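Local structure of protein CbbY (Rhodobacter sphaeroides, 4UAS) at residues V9-L13 with A173-S177; R110-A114 with A160-L164. The protein dephosphorylates xylulose-1,5-bisphosphate, a potent inhibitor of Rubisco that Rubisco itself produces, in a highly selective magnesium-dependent reaction. All blocks are in the same frame, centred on the assembly; numbering follows the deposited sequence. Where two conformers were deposited one is given.

Contact 1 of 2, residues V9-L13 with A173-S177. With MG (magnesium ion), chain D; PO4 (phosphate ion), chain C.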
loop_
_atom_site.group_PDB
_atom_site.type_symbol
_atom_site.label_atom_id
_atom_site.label_comp_id
_atom_site.label_asym_id
_atom_site.label_seq_id
_atom_site.Cartn_x
_atom_site.Cartn_y
_atom_site.Cartn_z
ATOM N N VAL A 9 -1.469 0.340 2.317
ATOM C CA VAL A 9 -0.614 1.507 2.470
ATOM C C VAL A 9 -0.688 2.473 1.285
ATOM O O VAL A 9 -1.243 3.559 1.381
ATOM C CB VAL A 9 0.862 1.126 2.829
ATOM C CG1 VAL A 9 1.758 2.348 2.861
ATOM C CG2 VAL A 9 0.890 0.392 4.144
ATOM N N ASP A 10 -0.138 2.057 0.153
ATOM C CA ASP A 10 -0.022 2.951 -1.002
ATOM C C ASP A 10 -1.383 3.264 -1.597
ATOM O O ASP A 10 -2.080 2.397 -2.079
ATOM C CB ASP A 10 0.888 2.348 -2.064
ATOM C CG ASP A 10 2.302 2.153 -1.594
ATOM O OD1 ASP A 10 2.884 3.119 -1.059
ATOM O OD2 ASP A 10 2.801 0.996 -1.723
ATOM N N GLY A 11 -1.707 4.565 -1.603
ATOM C CA GLY A 11 -2.979 5.022 -2.106
ATOM C C GLY A 11 -4.104 4.937 -1.113
ATOM O O GLY A 11 -5.188 5.406 -1.435
ATOM N N THR A 12 -3.870 4.407 0.082
ATOM C CA THR A 12 -4.870 4.215 1.123
ATOM C C THR A 12 -4.535 5.094 2.313
ATOM O O THR A 12 -5.317 6.019 2.662
ATOM C CB THR A 12 -5.093 2.735 1.422
ATOM O OG1 THR A 12 -5.607 2.065 0.303
ATOM C CG2 THR A 12 -6.025 2.535 2.580
ATOM N N LEU A 13 -3.445 4.798 2.996
ATOM C CA LEU A 13 -3.022 5.696 4.059
ATOM C C LEU A 13 -2.659 7.078 3.509
ATOM O O LEU A 13 -2.880 8.070 4.185
ATOM C CB LEU A 13 -1.819 5.137 4.849
ATOM C CG LEU A 13 -2.094 3.857 5.650
ATOM C CD1 LEU A 13 -0.823 3.372 6.299
ATOM C CD2 LEU A 13 -3.174 4.010 6.665
ATOM N N ALA A 173 -11.098 -4.493 5.739
ATOM C CA ALA A 173 -9.962 -3.924 5.044
ATOM C C ALA A 173 -10.325 -2.617 4.360
ATOM O O ALA A 173 -11.435 -2.474 3.840
ATOM C CB ALA A 173 -9.448 -4.884 3.974
ATOM N N LEU A 174 -9.362 -1.703 4.340
ATOM C CA LEU A 174 -9.436 -0.456 3.536
ATOM C C LEU A 174 -8.397 -0.544 2.446
ATOM O O LEU A 174 -7.223 -0.852 2.672
ATOM C CB LEU A 174 -9.168 0.781 4.353
ATOM C CG LEU A 174 -10.323 1.350 5.135
ATOM C CD1 LEU A 174 -10.891 0.424 6.106
ATOM C CD2 LEU A 174 -9.942 2.658 5.745
ATOM N N GLU A 175 -8.845 -0.310 1.203
ATOM C CA GLU A 175 -8.044 -0.480 -0.009
ATOM C C GLU A 175 -8.337 0.637 -0.997
ATOM O O GLU A 175 -9.307 1.370 -0.899
ATOM C CB GLU A 175 -8.376 -1.827 -0.681
ATOM C CG GLU A 175 -7.551 -2.978 -0.108
ATOM C CD GLU A 175 -6.114 -2.974 -0.558
ATOM O OE1 GLU A 175 -5.760 -2.074 -1.381
ATOM O OE2 GLU A 175 -5.376 -3.872 -0.095
ATOM N N ASP A 176 -7.450 0.755 -2.027
ATOM C CA ASP A 176 -7.573 1.717 -3.065
ATOM C C ASP A 176 -7.541 1.138 -4.455
ATOM O O ASP A 176 -7.739 1.898 -5.420
ATOM C CB ASP A 176 -6.505 2.818 -2.995
ATOM C CG ASP A 176 -5.163 2.272 -3.454
ATOM O OD1 ASP A 176 -4.769 1.257 -2.859
ATOM O OD2 ASP A 176 -4.491 2.819 -4.353
ATOM N N SER A 177 -7.234 -0.140 -4.652
ATOM C CA SER A 177 -6.985 -0.724 -5.940
ATOM C C SER A 177 -7.685 -2.023 -6.092
ATOM O O SER A 177 -8.049 -2.700 -5.104
ATOM C CB SER A 177 -5.497 -0.938 -6.164
ATOM O OG SER A 177 -5.013 -2.043 -5.397
HETATM MG MG MG D . -2.816 0.398 -2.530
HETATM P P PO4 C . 0.119 -1.375 -1.356
HETATM O O1 PO4 C . -0.110 -2.942 -1.348
HETATM O O2 PO4 C . 1.422 -1.107 -2.216
HETATM O O3 PO4 C . 0.356 -0.713 -0.009
HETATM O O4 PO4 C . -1.035 -0.643 -2.123
HETATM O O HOH W 1 -3.773 -1.542 -3.013
HETATM O O HOH W 2 -2.460 0.751 -4.462
#
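The magnesium site of this HAD-type phosphatase joins the loop 9-13 to the end of strand 171-175, with Asp-10 and Asp-176 meeting at the metal. Asp-10 gives its backbone O, 2.2 Å from magnesium, and Asp-176 its carboxylate OD1, also at 2.2 Å. The shared cation lets these two oxygens, Asp-10 O and Asp-176 OD1, lie 3.0 Å apart. Asp-176 CG is tucked between its own backbone N and carbonyl carbon (chi1 74°), which carries OD1 to the metal while CB rests against Gly-11 O. Phosphate O4, two waters and Asp-8 complete the shell. Water 1, positioned by the second shell, donates to Glu-175 OE1 and is also hydrogen-bonded to Ser-177 OG; water 2 donates to OD2 of Asp-176, itself a metal ligand. Glu-175 OE2 is held in turn by Tyr-157 and Lys-151. The phosphate is gripped by Asp-10 N, whose bond to O3 is 2.8 Å and fairly straight (165°), and by the more bent bond from Val-9 N to the same oxygen. Asp-10 OD2 lies 2.6 Å from phosphate O2, while its OD1 is held by Thr-16 and His-20. Thr-12 lays CG2 3.6 Å from Leu-174 O; its OG1 is hydrogen-bonded to Asp-8, the inferred nucleophile. Asp-8, Asp-10 and Thr-12 fit the DxDx(T/V) signature of the HAD superfamily, and with Asp-176 from the loop just after strand 171-175 they make its characteristic metal-bound catalytic site.

Contact 2 of 2, residues R110-A114 with A160-L164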
loop_
_atom_site.group_PDB
_atom_site.type_symbol
_atom_site.label_atom_id
_atom_site.label_comp_id
_atom_site.label_asym_id
_atom_site.label_seq_id
_atom_site.Cartn_x
_atom_site.Cartn_y
_atom_site.Cartn_z
ATOM N N ARG A 110 -7.946 -3.510 17.237
ATOM C CA ARG A 110 -6.563 -3.721 16.820
ATOM C C ARG A 110 -6.430 -3.383 15.325
ATOM O O ARG A 110 -7.315 -3.590 14.518
ATOM C CB ARG A 110 -6.142 -5.159 17.100
ATOM C CG ARG A 110 -6.189 -5.484 18.581
ATOM C CD ARG A 110 -5.596 -6.862 18.882
ATOM N NE ARG A 110 -4.117 -6.803 18.897
ATOM C CZ ARG A 110 -3.312 -7.730 18.342
ATOM N NH1 ARG A 110 -3.832 -8.782 17.764
ATOM N NH2 ARG A 110 -1.989 -7.652 18.390
ATOM N N LEU A 111 -5.246 -2.928 14.970
ATOM C CA LEU A 111 -4.933 -2.374 13.642
ATOM C C LEU A 111 -3.756 -3.110 13.010
ATOM O O LEU A 111 -2.749 -3.371 13.653
ATOM C CB LEU A 111 -4.578 -0.882 13.790
ATOM C CG LEU A 111 -5.628 -0.023 14.454
ATOM C CD1 LEU A 111 -5.157 1.423 14.543
ATOM C CD2 LEU A 111 -6.975 -0.066 13.833
ATOM N N ALA A 112 -3.868 -3.351 11.702
ATOM C CA ALA A 112 -2.808 -3.956 10.926
ATOM C C ALA A 112 -2.542 -3.140 9.660
ATOM O O ALA A 112 -3.493 -2.544 9.091
ATOM C CB ALA A 112 -3.100 -5.399 10.558
ATOM N N VAL A 113 -1.346 -3.226 9.156
ATOM C CA VAL A 113 -1.007 -2.935 7.773
ATOM C C VAL A 113 -0.886 -4.257 7.026
ATOM O O VAL A 113 -0.334 -5.210 7.540
ATOM C CB VAL A 113 0.342 -2.171 7.696
ATOM C CG1 VAL A 113 1.103 -2.358 6.434
ATOM C CG2 VAL A 113 0.026 -0.698 7.989
ATOM N N ALA A 114 -1.422 -4.272 5.801
ATOM C CA ALA A 114 -1.299 -5.392 4.889
ATOM C C ALA A 114 -0.939 -4.803 3.524
ATOM O O ALA A 114 -1.820 -4.218 2.876
ATOM C CB ALA A 114 -2.569 -6.206 4.832
ATOM N N ALA A 160 -1.620 -11.308 8.065
ATOM C CA ALA A 160 -2.010 -10.311 9.019
ATOM C C ALA A 160 -3.084 -10.834 9.950
ATOM O O ALA A 160 -3.051 -10.567 11.171
ATOM C CB ALA A 160 -2.489 -9.069 8.280
ATOM N N LEU A 161 -4.076 -11.491 9.394
ATOM C CA LEU A 161 -5.173 -12.036 10.226
ATOM C C LEU A 161 -4.681 -13.101 11.202
ATOM O O LEU A 161 -5.176 -13.172 12.350
ATOM C CB LEU A 161 -6.256 -12.602 9.368
ATOM C CG LEU A 161 -7.132 -11.579 8.646
ATOM C CD1 LEU A 161 -7.940 -12.272 7.556
ATOM C CD2 LEU A 161 -8.028 -10.879 9.623
ATOM N N ARG A 162 -3.753 -13.960 10.806
ATOM C CA ARG A 162 -3.190 -14.944 11.702
ATOM C C ARG A 162 -2.493 -14.249 12.862
ATOM O O ARG A 162 -2.609 -14.640 14.036
ATOM C CB ARG A 162 -2.285 -15.932 10.972
ATOM C CG ARG A 162 -1.851 -17.060 11.947
ATOM C CD ARG A 162 -1.088 -18.173 11.369
ATOM N NE ARG A 162 -0.083 -17.666 10.669
ATOM C CZ ARG A 162 0.051 -17.506 9.289
ATOM N NH1 ARG A 162 -0.669 -17.975 8.274
ATOM N NH2 ARG A 162 1.066 -16.865 8.983
ATOM N N GLU A 163 -1.701 -13.230 12.571
ATOM C CA GLU A 163 -0.983 -12.495 13.607
ATOM C C GLU A 163 -1.920 -11.727 14.511
ATOM O O GLU A 163 -1.683 -11.660 15.710
ATOM C CB GLU A 163 0.069 -11.572 13.002
ATOM C CG GLU A 163 1.196 -12.341 12.369
ATOM C CD GLU A 163 2.439 -11.597 12.046
ATOM O OE1 GLU A 163 3.368 -11.692 12.863
ATOM O OE2 GLU A 163 2.456 -10.963 11.022
ATOM N N LEU A 164 -2.993 -11.151 13.968
ATOM C CA LEU A 164 -3.994 -10.473 14.763
ATOM C C LEU A 164 -4.774 -11.414 15.628
ATOM O O LEU A 164 -5.269 -10.987 16.705
ATOM C CB LEU A 164 -5.005 -9.743 13.855
ATOM C CG LEU A 164 -4.534 -8.452 13.205
ATOM C CD1 LEU A 164 -5.474 -8.085 12.050
ATOM C CD2 LEU A 164 -4.428 -7.276 14.212
#
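Arg-110, at the start of strand 110-114, reaches the C-terminal end of helix 155-164; in the conformer described, one of two modelled, NH1 lies 2.8 Å from Leu-164 O. Here the chain bends at chi3 (79°), turning the guanidinium toward the helix: the Leu-164 carbonyl carbon sits at its edge, in plane, and Leu-164 CD2 lies over one face. The same methyl is 4.0 Å from Arg-110 CB, so the aliphatic root of the arginine packs on it. Leu-111 points away, to Ile-101 and Ala-104 of helix 97-107 on the other face of the sheet. Ala-112 turns back and sets CB 3.9 Å from Leu-164 CD1; the leucine fork thus spans two strand positions, CD2 at Arg-110 and CD1 at Ala-112. A looser contact, 4.4 Å, joins Ala-112 CB to Ala-160 CB, one turn earlier in the helix. Val-113 again points away. Ala-114 faces the helix, its CB 4.5 Å from Ala-160 CB, while its backbone O accepts a hydrogen bond from Lys-151. Strand and helix run nearly antiparallel (154°), their axes 9.3 Å apart at closest approach, and Leu-164 and Ala-160 also touch Leu-6 of strand 4-7. With alanine methyls on both sides and one leucine fork, the fit rests on van der Waals contact and buried apolar surface, while the arginine meets the carbonyl end of the helix.

Both contacts belong to the same parallel sheet, with strand 4-7 lying between strands 110-114 and 171-175. The centres of the two contacts are about 15 Å apart, and the contacts touch where Val-9 CG2 packs 3.6 Å from Val-113 CG1. Helix 155-164 of contact 2 leads on along the chain to strand 171-175, whose end belongs to contact 1. The Ala-114 end of contact 2 approaches the site: the Ala-114 side chain is about 10 Å from the magnesium, and the following Thr-115 binds the phosphate. Lys-151 ties the two together, bonding Ala-114 O, the phosphate and Glu-175.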